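Local coordinates for protein Rab GDP-dissociation inhibitor (Saccharomyces cerevisiae, PDB 3CPI) that keeps the Rab GTPase SEC4 in its GDP-bound state by inhibiting GDP release and extracts GDP-bound YPT7 from vacuolar membranes, serving the yeast secretory pathway, at residues Val108-Val113 and Leu233-Gly238; Ala346-Ala351 and Leu361-Thr366; Val118-Lys123 and Gln334-Arg339. All blocks are in the same frame, centred on the assembly; numbering follows the deposited sequence.

All three contacts reach one mixed sheet, interaction 3 from a loop outside it. Interaction 2 is the buried one: a hairpin ladder of strands 343-349 and 360-367, with every touching residue buried and aliphatic. Interaction 1, partly buried, pairs strand 110-120 with strand 232-235 and adds an aromatic-proline contact, a methionine and a water to the ladder; it touches interaction 2 through Tyr234 on Val348 and Met236 on Ala351. Interaction 3 uses the far end of strand 110-120, its centre about 28 Å from that of interaction 1. There, at the surface, strand pairing gives way to a single side-chain-to-backbone hydrogen bond. Interactions 2 and 3 meet where Thr366 packs on Arg339.

Interaction 1 of 3, residues Val108-Val113 and Leu233-Gly238; sequences VDFKQV and LYPMYG
Three backbone hydrogen bonds join Asp109 and Lys111 to Tyr234 and Met236 as strands 110-112 and 233-235 pair antiparallel. Lys111 and Tyr234 form the hydrogen-bonded pair: Lys111 N gives to Tyr234 O at 2.8 Å, and Tyr234 N returns the bond to Lys111 O. Two residues further on, past the non-hydrogen-bonded pair Phe110-Pro235, Met236 N points almost straight at Asp109 O (2.8 Å, N-H...O angle 169°). Where the pairing ends, a water accepts from Asp109 N and donates to Met236 O, bridging the same two residues a second time. The apolar contacts lie largely on the face of Phe110 and Pro235. With CG turned anti to its carbonyl carbon (chi1 -77°), the Phe110 ring runs alongside the proline, and CE1 comes to 3.4 Å from Pro235 CG. Val108 CG1 flanks the proline at its CB (3.7 Å), while Leu233 CB meets Phe110 CB; Leu242 of helix 241-252 touches both Val108 and Phe110. On the other face the bent Met236 chain brings SD to 3.8 Å from Lys111 CD, and Val113 CG2 rests on Tyr234 CB (3.9 Å). The tyrosine hydroxyl is hydrogen-bonded to Asp83, and its ring meets His352 edge-to-face. A type II turn follows at Pro235-Gly238, closed by Gly238 N to Pro235 O. Parts of both segments belong to regions that interact with YPT1. The chemistry implies that backbone bonds fix the alignment of these two regions, while proline, aromatic and aliphatic groups pack along the face of Phe110, Pro235 and Leu233.

Interaction 2 of 3, residues Ala346-Ala351 and Leu361-Thr366; sequences AIVSDA and LAIIST
Ile347 carries CG1 anti to its carbonyl carbon (chi1 -71°), which lays that methylene against Ala362 CB at 3.9 Å, and Val348 sets CG1 anti to its carbonyl carbon (chi1 -82°), which puts CG2 between the backbone N and the carbonyl carbon, the branch that reaches Leu361 CB at 4.1 Å. Ile363 CD1 curls back over the pairing to 3.6 Å from Ala346 O and lies more loosely against Val348 CG2. These side chains ride on an antiparallel ladder. Ala346 and Ile363 exchange two backbone hydrogen bonds, the one from Ile363 N to Ala346 O being 2.8 Å long and nearly straight (174°). Val348 and Leu361 exchange two more; Val348 N lies in the carbonyl plane of Leu361 O, 2.9 Å away. Between them, Ile347 and Ala362 form a non-hydrogen-bonded pair, where Ile347 CA approaches Leu361 O to 3.2 Å in a CA-H...O contact. The pair joins the strands of a beta hairpin, and both strands have further neighbours: Ile347 is backbone-bonded to Leu328 of strand 328-332, and Ala362 to Cys313 of strand 301-315. Two of the three cross-strand pairs set an alanine against an isoleucine, and all six residues are buried. The chemistry implies an interior held by matched backbone donors and acceptors, with purely aliphatic contacts on both faces and no charged group in the pairing.

Interaction 3 of 3, residues Val118-Lys123 and Gln334-Arg339; sequences VFKQGK and QSQLGR
Gln121, in the type I' turn that closes Lys120-Lys123 with hydrogen bonds both ways between Lys120 and Lys123, faces Gln336 at the end of the 3-10 segment 334-336, their CA atoms 6.3 Å apart. The link is one hydrogen bond, from Gln121 N to Gln336 OE1 (2.7 Å, N-H...O angle 158°). The donor sits well above the amide plane, 43° out of it, so the bond does not use an in-plane lone pair. A bend at the second torsion of Gln336 (chi2 -66°) turns the amide toward the turn, and its NE2 is taken by Glu191 of helix 187-197; the two bonds together would limit rotation of the amide. Nearer the backbone, Gln336 CB meets the edge of the Phe119 ring in its plane, 3.8 Å from CD2, and CG comes to 3.8 Å from Phe119 O. Leu337 CD2 adds a looser apolar contact with Phe119 CE2 at 4.2 Å. Both Phe119 and Leu337 also touch Ile332. An alanine in place of Gln336 would keep a carbon by the phenylalanine edge but would probably leave Gln121 N and Glu191 without their shared partner. Behind the glutamine, Gln334 O accepts from Leu337 N and Arg339 N on opposite faces of its plane, bracing the loop. The arrangement is that of a tight beta hairpin, strands 110-120 and 123-126, whose two-residue type I' turn is met through one hydrogen bond by the loop that leads from strand 328-332 to strand 343-349, at the protein surface.

Interaction 1 of 3, residues Val108-Val113 and Leu233-Gly238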
ATOM      1  N   VAL A 108      -6.544 -12.502 -10.135  1.00 38.02           N
ATOM      2  CA  VAL A 108      -5.352 -11.695  -9.906  1.00 37.66           C
ATOM      3  C   VAL A 108      -4.208 -12.609  -9.509  1.00 37.41           C
ATOM      4  O   VAL A 108      -4.350 -13.445  -8.614  1.00 37.27           O
ATOM      5  CB  VAL A 108      -5.597 -10.629  -8.801  1.00 37.79           C
ATOM      6  CG1 VAL A 108      -4.374  -9.733  -8.627  1.00 37.60           C
ATOM      7  CG2 VAL A 108      -6.838  -9.791  -9.120  1.00 37.02           C
ATOM      8  N   ASP A 109      -3.080 -12.441 -10.186  1.00 37.33           N
ATOM      9  CA  ASP A 109      -1.915 -13.284  -9.957  1.00 37.51           C
ATOM     10  C   ASP A 109      -0.776 -12.500  -9.313  1.00 37.06           C
ATOM     11  O   ASP A 109      -0.080 -11.731  -9.977  1.00 36.69           O
ATOM     12  CB  ASP A 109      -1.456 -13.920 -11.274  1.00 37.78           C
ATOM     13  CG  ASP A 109      -0.470 -15.045 -11.064  1.00 38.67           C
ATOM     14  OD1 ASP A 109       0.272 -15.355 -12.016  1.00 40.42           O
ATOM     15  OD2 ASP A 109      -0.432 -15.619  -9.956  1.00 40.00           O
ATOM     16  N   PHE A 110      -0.600 -12.706  -8.011  1.00 36.94           N
ATOM     17  CA  PHE A 110       0.440 -12.016  -7.256  1.00 36.62           C
ATOM     18  C   PHE A 110       1.782 -12.698  -7.439  1.00 36.71           C
ATOM     19  O   PHE A 110       1.925 -13.891  -7.161  1.00 36.93           O
ATOM     20  CB  PHE A 110       0.070 -11.920  -5.774  1.00 36.39           C
ATOM     21  CG  PHE A 110      -0.953 -10.856  -5.479  1.00 36.01           C
ATOM     22  CD1 PHE A 110      -0.556  -9.538  -5.249  1.00 35.32           C
ATOM     23  CD2 PHE A 110      -2.309 -11.164  -5.445  1.00 35.52           C
ATOM     24  CE1 PHE A 110      -1.492  -8.548  -4.983  1.00 35.73           C
ATOM     25  CE2 PHE A 110      -3.264 -10.179  -5.179  1.00 36.31           C
ATOM     26  CZ  PHE A 110      -2.858  -8.867  -4.951  1.00 36.49           C
ATOM     27  N   LYS A 111       2.754 -11.935  -7.929  1.00 36.46           N
ATOM     28  CA  LYS A 111       4.110 -12.435  -8.108  1.00 36.64           C
ATOM     29  C   LYS A 111       5.068 -11.752  -7.129  1.00 35.86           C
ATOM     30  O   LYS A 111       4.932 -10.557  -6.829  1.00 35.64           O
ATOM     31  CB  LYS A 111       4.589 -12.256  -9.560  1.00 36.39           C
ATOM     32  CG  LYS A 111       6.053 -12.696  -9.793  1.00 37.90           C
ATOM     33  CD  LYS A 111       6.614 -12.201 -11.123  1.00 38.23           C
ATOM     34  CE  LYS A 111       8.092 -12.511 -11.255  1.00 41.34           C
ATOM     35  NZ  LYS A 111       8.941 -11.597 -10.420  1.00 42.64           N
ATOM     36  N   GLN A 112       6.023 -12.543  -6.641  1.00 35.05           N
ATOM     37  CA  GLN A 112       7.087 -12.094  -5.759  1.00 34.53           C
ATOM     38  C   GLN A 112       7.828 -10.865  -6.268  1.00 33.29           C
ATOM     39  O   GLN A 112       8.181 -10.778  -7.440  1.00 33.01           O
ATOM     40  CB  GLN A 112       8.104 -13.220  -5.551  1.00 34.97           C
ATOM     41  CG  GLN A 112       8.179 -13.760  -4.137  1.00 37.37           C
ATOM     42  CD  GLN A 112       9.602 -14.174  -3.732  1.00 40.39           C
ATOM     43  OE1 GLN A 112      10.012 -13.983  -2.580  1.00 41.92           O
ATOM     44  NE2 GLN A 112      10.352 -14.744  -4.673  1.00 40.69           N
ATOM     45  N   VAL A 113       8.050  -9.918  -5.363  1.00 32.14           N
ATOM     46  CA  VAL A 113       8.969  -8.816  -5.587  1.00 30.76           C
ATOM     47  C   VAL A 113      10.367  -9.342  -5.256  1.00 30.40           C
ATOM     48  O   VAL A 113      10.552 -10.067  -4.273  1.00 30.15           O
ATOM     49  CB  VAL A 113       8.569  -7.583  -4.727  1.00 30.91           C
ATOM     50  CG1 VAL A 113       9.723  -6.596  -4.558  1.00 29.23           C
ATOM     51  CG2 VAL A 113       7.352  -6.903  -5.339  1.00 30.26           C
ATOM     52  N   LEU A 233       4.631  -8.957  -2.355  1.00 29.60           N
ATOM     53  CA  LEU A 233       3.995  -9.411  -3.587  1.00 29.91           C
ATOM     54  C   LEU A 233       3.419  -8.245  -4.402  1.00 30.42           C
ATOM     55  O   LEU A 233       3.085  -7.181  -3.866  1.00 30.42           O
ATOM     56  CB  LEU A 233       2.904 -10.445  -3.279  1.00 29.50           C
ATOM     57  CG  LEU A 233       3.320 -11.749  -2.577  1.00 29.15           C
ATOM     58  CD1 LEU A 233       2.101 -12.461  -2.019  1.00 27.00           C
ATOM     59  CD2 LEU A 233       4.084 -12.680  -3.517  1.00 29.02           C
ATOM     60  N   TYR A 234       3.304  -8.462  -5.707  1.00 30.85           N
ATOM     61  CA  TYR A 234       2.764  -7.477  -6.618  1.00 31.07           C
ATOM     62  C   TYR A 234       2.086  -8.215  -7.775  1.00 31.56           C
ATOM     63  O   TYR A 234       2.645  -9.195  -8.288  1.00 31.55           O
ATOM     64  CB  TYR A 234       3.878  -6.566  -7.118  1.00 30.91           C
ATOM     65  CG  TYR A 234       3.401  -5.370  -7.911  1.00 31.04           C
ATOM     66  CD1 TYR A 234       2.747  -4.307  -7.287  1.00 30.89           C
ATOM     67  CD2 TYR A 234       3.622  -5.294  -9.286  1.00 30.44           C
ATOM     68  CE1 TYR A 234       2.314  -3.195  -8.019  1.00 31.41           C
ATOM     69  CE2 TYR A 234       3.199  -4.196 -10.025  1.00 30.84           C
ATOM     70  CZ  TYR A 234       2.545  -3.150  -9.387  1.00 31.70           C
ATOM     71  OH  TYR A 234       2.136  -2.061 -10.121  1.00 31.39           O
ATOM     72  N   PRO A 235       0.872  -7.772  -8.171  1.00 31.90           N
ATOM     73  CA  PRO A 235       0.121  -8.519  -9.180  1.00 32.39           C
ATOM     74  C   PRO A 235       0.731  -8.385 -10.560  1.00 32.82           C
ATOM     75  O   PRO A 235       1.267  -7.332 -10.907  1.00 32.98           O
ATOM     76  CB  PRO A 235      -1.272  -7.859  -9.164  1.00 32.15           C
ATOM     77  CG  PRO A 235      -1.303  -6.983  -7.962  1.00 32.24           C
ATOM     78  CD  PRO A 235       0.124  -6.589  -7.711  1.00 31.89           C
ATOM     79  N   MET A 236       0.661  -9.455 -11.339  1.00 33.72           N
ATOM     80  CA  MET A 236       0.998  -9.375 -12.753  1.00 34.88           C
ATOM     81  C   MET A 236       0.060  -8.363 -13.405  1.00 34.84           C
ATOM     82  O   MET A 236      -1.142  -8.372 -13.132  1.00 34.63           O
ATOM     83  CB  MET A 236       0.859 -10.749 -13.413  1.00 35.32           C
ATOM     84  CG  MET A 236       1.927 -11.756 -12.990  1.00 37.75           C
ATOM     85  SD  MET A 236       3.638 -11.222 -13.321  1.00 44.38           S
ATOM     86  CE  MET A 236       3.622 -11.106 -15.108  1.00 42.61           C
ATOM     87  N   TYR A 237       0.618  -7.488 -14.242  1.00 35.32           N
ATOM     88  CA  TYR A 237      -0.118  -6.374 -14.873  1.00 35.88           C
ATOM     89  C   TYR A 237      -0.443  -5.228 -13.891  1.00 35.94           C
ATOM     90  O   TYR A 237      -1.044  -4.214 -14.282  1.00 35.59           O
ATOM     91  CB  TYR A 237      -1.395  -6.854 -15.597  1.00 36.60           C
ATOM     92  CG  TYR A 237      -1.190  -7.972 -16.609  1.00 37.29           C
ATOM     93  CD1 TYR A 237      -0.669  -7.708 -17.880  1.00 38.18           C
ATOM     94  CD2 TYR A 237      -1.534  -9.288 -16.303  1.00 38.05           C
ATOM     95  CE1 TYR A 237      -0.483  -8.734 -18.814  1.00 38.54           C
ATOM     96  CE2 TYR A 237      -1.354 -10.319 -17.228  1.00 38.88           C
ATOM     97  CZ  TYR A 237      -0.828 -10.032 -18.480  1.00 38.38           C
ATOM     98  OH  TYR A 237      -0.652 -11.047 -19.395  1.00 39.31           O
ATOM     99  N   GLY A 238      -0.041  -5.389 -12.626  1.00 35.65           N
ATOM    100  CA  GLY A 238      -0.172  -4.325 -11.630  1.00 35.48           C
ATOM    101  C   GLY A 238      -1.525  -4.260 -10.949  1.00 35.16           C
ATOM    102  O   GLY A 238      -2.394  -5.098 -11.194  1.00 35.19           O
TER
HETATM  103  O   HOH W   1      -2.811 -10.349 -12.046  1.00 35.43           O

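Interaction 2 of 3, residues Ala346-Ala351 and Leu361-Thr366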
ATOM      1  N   ALA A 346       9.027   2.179  -4.663  1.00 26.07           N
ATOM      2  CA  ALA A 346       8.634   0.901  -5.255  1.00 26.94           C
ATOM      3  C   ALA A 346       9.218   0.782  -6.657  1.00 27.67           C
ATOM      4  O   ALA A 346       9.143   1.719  -7.453  1.00 27.96           O
ATOM      5  CB  ALA A 346       7.116   0.757  -5.281  1.00 26.76           C
ATOM      6  N   ILE A 347       9.819  -0.366  -6.950  1.00 28.50           N
ATOM      7  CA  ILE A 347      10.448  -0.595  -8.244  1.00 29.20           C
ATOM      8  C   ILE A 347       9.864  -1.843  -8.879  1.00 29.98           C
ATOM      9  O   ILE A 347       9.911  -2.928  -8.303  1.00 30.33           O
ATOM     10  CB  ILE A 347      11.988  -0.703  -8.125  1.00 29.23           C
ATOM     11  CG1 ILE A 347      12.574   0.669  -7.815  1.00 28.82           C
ATOM     12  CG2 ILE A 347      12.606  -1.262  -9.417  1.00 28.70           C
ATOM     13  CD1 ILE A 347      13.735   0.642  -6.881  1.00 30.02           C
ATOM     14  N   VAL A 348       9.282  -1.672 -10.055  1.00 30.76           N
ATOM     15  CA  VAL A 348       8.721  -2.788 -10.802  1.00 31.96           C
ATOM     16  C   VAL A 348       9.168  -2.706 -12.260  1.00 32.79           C
ATOM     17  O   VAL A 348       9.656  -1.664 -12.707  1.00 33.01           O
ATOM     18  CB  VAL A 348       7.166  -2.865 -10.671  1.00 31.94           C
ATOM     19  CG1 VAL A 348       6.782  -3.555  -9.379  1.00 31.57           C
ATOM     20  CG2 VAL A 348       6.513  -1.472 -10.771  1.00 31.61           C
ATOM     21  N   SER A 349       9.027  -3.804 -12.998  1.00 33.89           N
ATOM     22  CA  SER A 349       9.475  -3.828 -14.391  1.00 34.49           C
ATOM     23  C   SER A 349       8.655  -4.785 -15.248  1.00 35.27           C
ATOM     24  O   SER A 349       7.503  -5.106 -14.912  1.00 35.17           O
ATOM     25  CB  SER A 349      10.968  -4.157 -14.477  1.00 34.30           C
ATOM     26  OG  SER A 349      11.222  -5.496 -14.099  1.00 34.39           O
ATOM     27  N   ASP A 350       9.252  -5.230 -16.355  1.00 36.08           N
ATOM     28  CA  ASP A 350       8.556  -6.052 -17.338  1.00 36.96           C
ATOM     29  C   ASP A 350       8.261  -7.442 -16.782  1.00 36.56           C
ATOM     30  O   ASP A 350       7.376  -8.143 -17.280  1.00 36.75           O
ATOM     31  CB  ASP A 350       9.319  -6.089 -18.679  1.00 37.81           C
ATOM     32  CG  ASP A 350      10.301  -7.255 -18.785  1.00 40.73           C
ATOM     33  OD1 ASP A 350      10.052  -8.152 -19.623  1.00 44.21           O
ATOM     34  OD2 ASP A 350      11.319  -7.280 -18.053  1.00 43.80           O
ATOM     35  N   ALA A 351       8.979  -7.809 -15.724  1.00 36.15           N
ATOM     36  CA  ALA A 351       8.734  -9.064 -15.004  1.00 35.81           C
ATOM     37  C   ALA A 351       7.321  -9.122 -14.405  1.00 35.51           C
ATOM     38  O   ALA A 351       6.751 -10.204 -14.256  1.00 35.68           O
ATOM     39  CB  ALA A 351       9.784  -9.272 -13.928  1.00 35.55           C
ATOM     40  N   LEU A 361      10.038   0.879 -13.797  1.00 35.43           N
ATOM     41  CA  LEU A 361       9.303   1.941 -13.122  1.00 34.02           C
ATOM     42  C   LEU A 361       9.800   2.056 -11.691  1.00 33.07           C
ATOM     43  O   LEU A 361       9.809   1.078 -10.949  1.00 33.15           O
ATOM     44  CB  LEU A 361       7.791   1.683 -13.144  1.00 33.86           C
ATOM     45  CG  LEU A 361       7.060   1.712 -14.487  1.00 33.15           C
ATOM     46  CD1 LEU A 361       5.667   1.109 -14.348  1.00 32.48           C
ATOM     47  CD2 LEU A 361       6.995   3.119 -15.065  1.00 32.57           C
ATOM     48  N   ALA A 362      10.237   3.251 -11.325  1.00 31.93           N
ATOM     49  CA  ALA A 362      10.670   3.540  -9.968  1.00 31.26           C
ATOM     50  C   ALA A 362       9.802   4.660  -9.433  1.00 30.63           C
ATOM     51  O   ALA A 362       9.899   5.792  -9.896  1.00 30.52           O
ATOM     52  CB  ALA A 362      12.133   3.943  -9.949  1.00 31.30           C
ATOM     53  N   ILE A 363       8.941   4.332  -8.473  1.00 29.60           N
ATOM     54  CA  ILE A 363       7.986   5.298  -7.939  1.00 28.66           C
ATOM     55  C   ILE A 363       8.381   5.737  -6.531  1.00 28.11           C
ATOM     56  O   ILE A 363       8.454   4.928  -5.610  1.00 28.08           O
ATOM     57  CB  ILE A 363       6.539   4.739  -7.965  1.00 28.71           C
ATOM     58  CG1 ILE A 363       6.175   4.222  -9.367  1.00 28.87           C
ATOM     59  CG2 ILE A 363       5.523   5.797  -7.520  1.00 28.46           C
ATOM     60  CD1 ILE A 363       6.438   2.730  -9.595  1.00 27.54           C
ATOM     61  N   ILE A 364       8.634   7.031  -6.374  1.00 27.58           N
ATOM     62  CA  ILE A 364       9.090   7.583  -5.102  1.00 26.77           C
ATOM     63  C   ILE A 364       7.961   8.355  -4.443  1.00 26.88           C
ATOM     64  O   ILE A 364       7.245   9.108  -5.106  1.00 27.30           O
ATOM     65  CB  ILE A 364      10.329   8.490  -5.294  1.00 26.82           C
ATOM     66  CG1 ILE A 364      11.461   7.713  -5.975  1.00 25.65           C
ATOM     67  CG2 ILE A 364      10.796   9.083  -3.960  1.00 25.85           C
ATOM     68  CD1 ILE A 364      12.465   8.598  -6.665  1.00 25.22           C
ATOM     69  N   SER A 365       7.806   8.162  -3.135  1.00 26.68           N
ATOM     70  CA  SER A 365       6.749   8.821  -2.371  1.00 26.20           C
ATOM     71  C   SER A 365       7.160   9.160  -0.941  1.00 26.19           C
ATOM     72  O   SER A 365       7.872   8.394  -0.277  1.00 26.39           O
ATOM     73  CB  SER A 365       5.488   7.960  -2.358  1.00 26.10           C
ATOM     74  OG  SER A 365       5.782   6.675  -1.860  1.00 25.38           O
ATOM     75  N   THR A 366       6.701  10.320  -0.476  1.00 25.97           N
ATOM     76  CA  THR A 366       6.893  10.752   0.905  1.00 25.81           C
ATOM     77  C   THR A 366       5.889  11.832   1.293  1.00 26.07           C
ATOM     78  O   THR A 366       5.295  12.479   0.425  1.00 25.81           O
ATOM     79  CB  THR A 366       8.332  11.263   1.166  1.00 25.72           C
ATOM     80  OG1 THR A 366       8.576  11.283   2.576  1.00 25.43           O
ATOM     81  CG2 THR A 366       8.552  12.676   0.585  1.00 25.83           C
TER

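Interaction 3 of 3, residues Val118-Lys123 and Gln334-Arg339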
ATOM      1  N   VAL A 118      17.156  -1.178   2.280  1.00 25.05           N
ATOM      2  CA  VAL A 118      17.117  -0.050   3.200  1.00 25.37           C
ATOM      3  C   VAL A 118      18.277   0.891   2.895  1.00 26.11           C
ATOM      4  O   VAL A 118      19.362   0.464   2.519  1.00 26.22           O
ATOM      5  CB  VAL A 118      17.097  -0.506   4.717  1.00 24.98           C
ATOM      6  CG1 VAL A 118      18.374  -1.216   5.105  1.00 24.00           C
ATOM      7  CG2 VAL A 118      16.827   0.671   5.649  1.00 23.45           C
ATOM      8  N   PHE A 119      18.020   2.178   3.065  1.00 27.24           N
ATOM      9  CA  PHE A 119      18.989   3.222   2.814  1.00 28.17           C
ATOM     10  C   PHE A 119      19.785   3.528   4.091  1.00 29.11           C
ATOM     11  O   PHE A 119      19.218   3.660   5.182  1.00 28.93           O
ATOM     12  CB  PHE A 119      18.231   4.450   2.310  1.00 27.94           C
ATOM     13  CG  PHE A 119      19.081   5.659   2.075  1.00 27.93           C
ATOM     14  CD1 PHE A 119      19.558   5.950   0.797  1.00 28.38           C
ATOM     15  CD2 PHE A 119      19.367   6.534   3.111  1.00 27.97           C
ATOM     16  CE1 PHE A 119      20.323   7.080   0.563  1.00 28.44           C
ATOM     17  CE2 PHE A 119      20.146   7.668   2.893  1.00 29.04           C
ATOM     18  CZ  PHE A 119      20.617   7.947   1.614  1.00 28.61           C
ATOM     19  N   LYS A 120      21.102   3.628   3.942  1.00 30.34           N
ATOM     20  CA  LYS A 120      21.985   4.028   5.034  1.00 31.70           C
ATOM     21  C   LYS A 120      23.135   4.889   4.510  1.00 32.82           C
ATOM     22  O   LYS A 120      23.923   4.447   3.666  1.00 32.86           O
ATOM     23  CB  LYS A 120      22.529   2.807   5.789  1.00 31.52           C
ATOM     24  CG  LYS A 120      23.544   3.147   6.887  1.00 31.63           C
ATOM     25  CD  LYS A 120      23.936   1.923   7.688  1.00 31.80           C
ATOM     26  CE  LYS A 120      25.026   2.240   8.688  1.00 33.39           C
ATOM     27  NZ  LYS A 120      25.472   0.998   9.411  1.00 35.27           N
ATOM     28  N   GLN A 121      23.202   6.123   5.010  1.00 34.04           N
ATOM     29  CA  GLN A 121      24.328   7.030   4.770  1.00 35.69           C
ATOM     30  C   GLN A 121      24.725   7.125   3.292  1.00 35.61           C
ATOM     31  O   GLN A 121      25.908   7.126   2.967  1.00 36.27           O
ATOM     32  CB  GLN A 121      25.541   6.636   5.641  1.00 35.43           C
ATOM     33  CG  GLN A 121      25.352   6.880   7.137  1.00 36.52           C
ATOM     34  CD  GLN A 121      26.430   6.232   8.015  1.00 37.84           C
ATOM     35  OE1 GLN A 121      27.405   5.650   7.523  1.00 41.41           O
ATOM     36  NE2 GLN A 121      26.247   6.329   9.336  1.00 40.84           N
ATOM     37  N   GLY A 122      23.731   7.186   2.407  1.00 35.72           N
ATOM     38  CA  GLY A 122      23.974   7.402   0.982  1.00 35.50           C
ATOM     39  C   GLY A 122      23.853   6.191   0.073  1.00 35.42           C
ATOM     40  O   GLY A 122      23.747   6.348  -1.139  1.00 35.36           O
ATOM     41  N   LYS A 123      23.889   4.989   0.646  1.00 35.45           N
ATOM     42  CA  LYS A 123      23.738   3.754  -0.131  1.00 35.65           C
ATOM     43  C   LYS A 123      22.552   2.922   0.344  1.00 35.26           C
ATOM     44  O   LYS A 123      22.004   3.170   1.421  1.00 35.16           O
ATOM     45  CB  LYS A 123      25.018   2.911  -0.085  1.00 36.10           C
ATOM     46  CG  LYS A 123      26.190   3.510  -0.853  1.00 38.78           C
ATOM     47  CD  LYS A 123      27.216   2.448  -1.247  1.00 42.54           C
ATOM     48  CE  LYS A 123      28.466   3.084  -1.884  1.00 45.19           C
ATOM     49  NZ  LYS A 123      29.641   2.142  -1.940  1.00 46.62           N
ATOM     50  N   GLN A 334      13.714   8.162   7.984  1.00 28.01           N
ATOM     51  CA  GLN A 334      13.713   9.629   8.060  1.00 28.38           C
ATOM     52  C   GLN A 334      14.992  10.264   8.613  1.00 28.97           C
ATOM     53  O   GLN A 334      15.429  11.293   8.115  1.00 29.02           O
ATOM     54  CB  GLN A 334      12.482  10.140   8.829  1.00 27.99           C
ATOM     55  CG  GLN A 334      12.408   9.715  10.297  1.00 27.33           C
ATOM     56  CD  GLN A 334      10.988   9.751  10.839  1.00 27.92           C
ATOM     57  OE1 GLN A 334      10.668  10.543  11.730  1.00 27.19           O
ATOM     58  NE2 GLN A 334      10.124   8.895  10.294  1.00 27.05           N
ATOM     59  N   SER A 335      15.591   9.654   9.632  1.00 29.83           N
ATOM     60  CA  SER A 335      16.744  10.259  10.291  1.00 30.78           C
ATOM     61  C   SER A 335      18.022  10.202   9.438  1.00 30.85           C
ATOM     62  O   SER A 335      19.020  10.846   9.758  1.00 30.98           O
ATOM     63  CB  SER A 335      16.979   9.614  11.653  1.00 30.75           C
ATOM     64  OG  SER A 335      17.689   8.408  11.486  1.00 33.41           O
ATOM     65  N   GLN A 336      17.979   9.430   8.355  1.00 30.90           N
ATOM     66  CA  GLN A 336      19.078   9.383   7.402  1.00 30.99           C
ATOM     67  C   GLN A 336      19.141  10.674   6.573  1.00 31.21           C
ATOM     68  O   GLN A 336      20.208  11.051   6.070  1.00 31.18           O
ATOM     69  CB  GLN A 336      18.958   8.149   6.502  1.00 31.07           C
ATOM     70  CG  GLN A 336      19.238   6.821   7.219  1.00 31.11           C
ATOM     71  CD  GLN A 336      20.685   6.685   7.696  1.00 30.69           C
ATOM     72  OE1 GLN A 336      21.620   7.097   7.007  1.00 31.23           O
ATOM     73  NE2 GLN A 336      20.871   6.093   8.872  1.00 29.16           N
ATOM     74  N   LEU A 337      18.003  11.356   6.458  1.00 31.02           N
ATOM     75  CA  LEU A 337      17.928  12.612   5.721  1.00 31.06           C
ATOM     76  C   LEU A 337      17.520  13.802   6.596  1.00 30.95           C
ATOM     77  O   LEU A 337      17.196  14.875   6.087  1.00 31.32           O
ATOM     78  CB  LEU A 337      16.994  12.463   4.509  1.00 31.10           C
ATOM     79  CG  LEU A 337      17.371  11.361   3.502  1.00 31.06           C
ATOM     80  CD1 LEU A 337      16.281  11.166   2.457  1.00 29.77           C
ATOM     81  CD2 LEU A 337      18.731  11.639   2.837  1.00 30.87           C
ATOM     82  N   GLY A 338      17.572  13.617   7.912  1.00 30.72           N
ATOM     83  CA  GLY A 338      17.115  14.634   8.858  1.00 30.57           C
ATOM     84  C   GLY A 338      15.658  15.020   8.665  1.00 30.65           C
ATOM     85  O   GLY A 338      15.291  16.187   8.844  1.00 31.14           O
ATOM     86  N   ARG A 339      14.830  14.044   8.294  1.00 30.16           N
ATOM     87  CA  ARG A 339      13.415  14.274   7.971  1.00 29.64           C
ATOM     88  C   ARG A 339      12.482  13.888   9.119  1.00 29.81           C
ATOM     89  O   ARG A 339      12.895  13.244  10.094  1.00 29.69           O
ATOM     90  CB  ARG A 339      13.015  13.461   6.734  1.00 29.50           C
ATOM     91  CG  ARG A 339      13.653  13.905   5.429  1.00 29.62           C
ATOM     92  CD  ARG A 339      13.142  13.071   4.250  1.00 29.00           C
ATOM     93  NE  ARG A 339      11.680  13.064   4.194  1.00 26.95           N
ATOM     94  CZ  ARG A 339      10.934  14.046   3.690  1.00 25.70           C
ATOM     95  NH1 ARG A 339      11.498  15.133   3.167  1.00 23.94           N
ATOM     96  NH2 ARG A 339       9.615  13.930   3.700  1.00 24.28           N
TER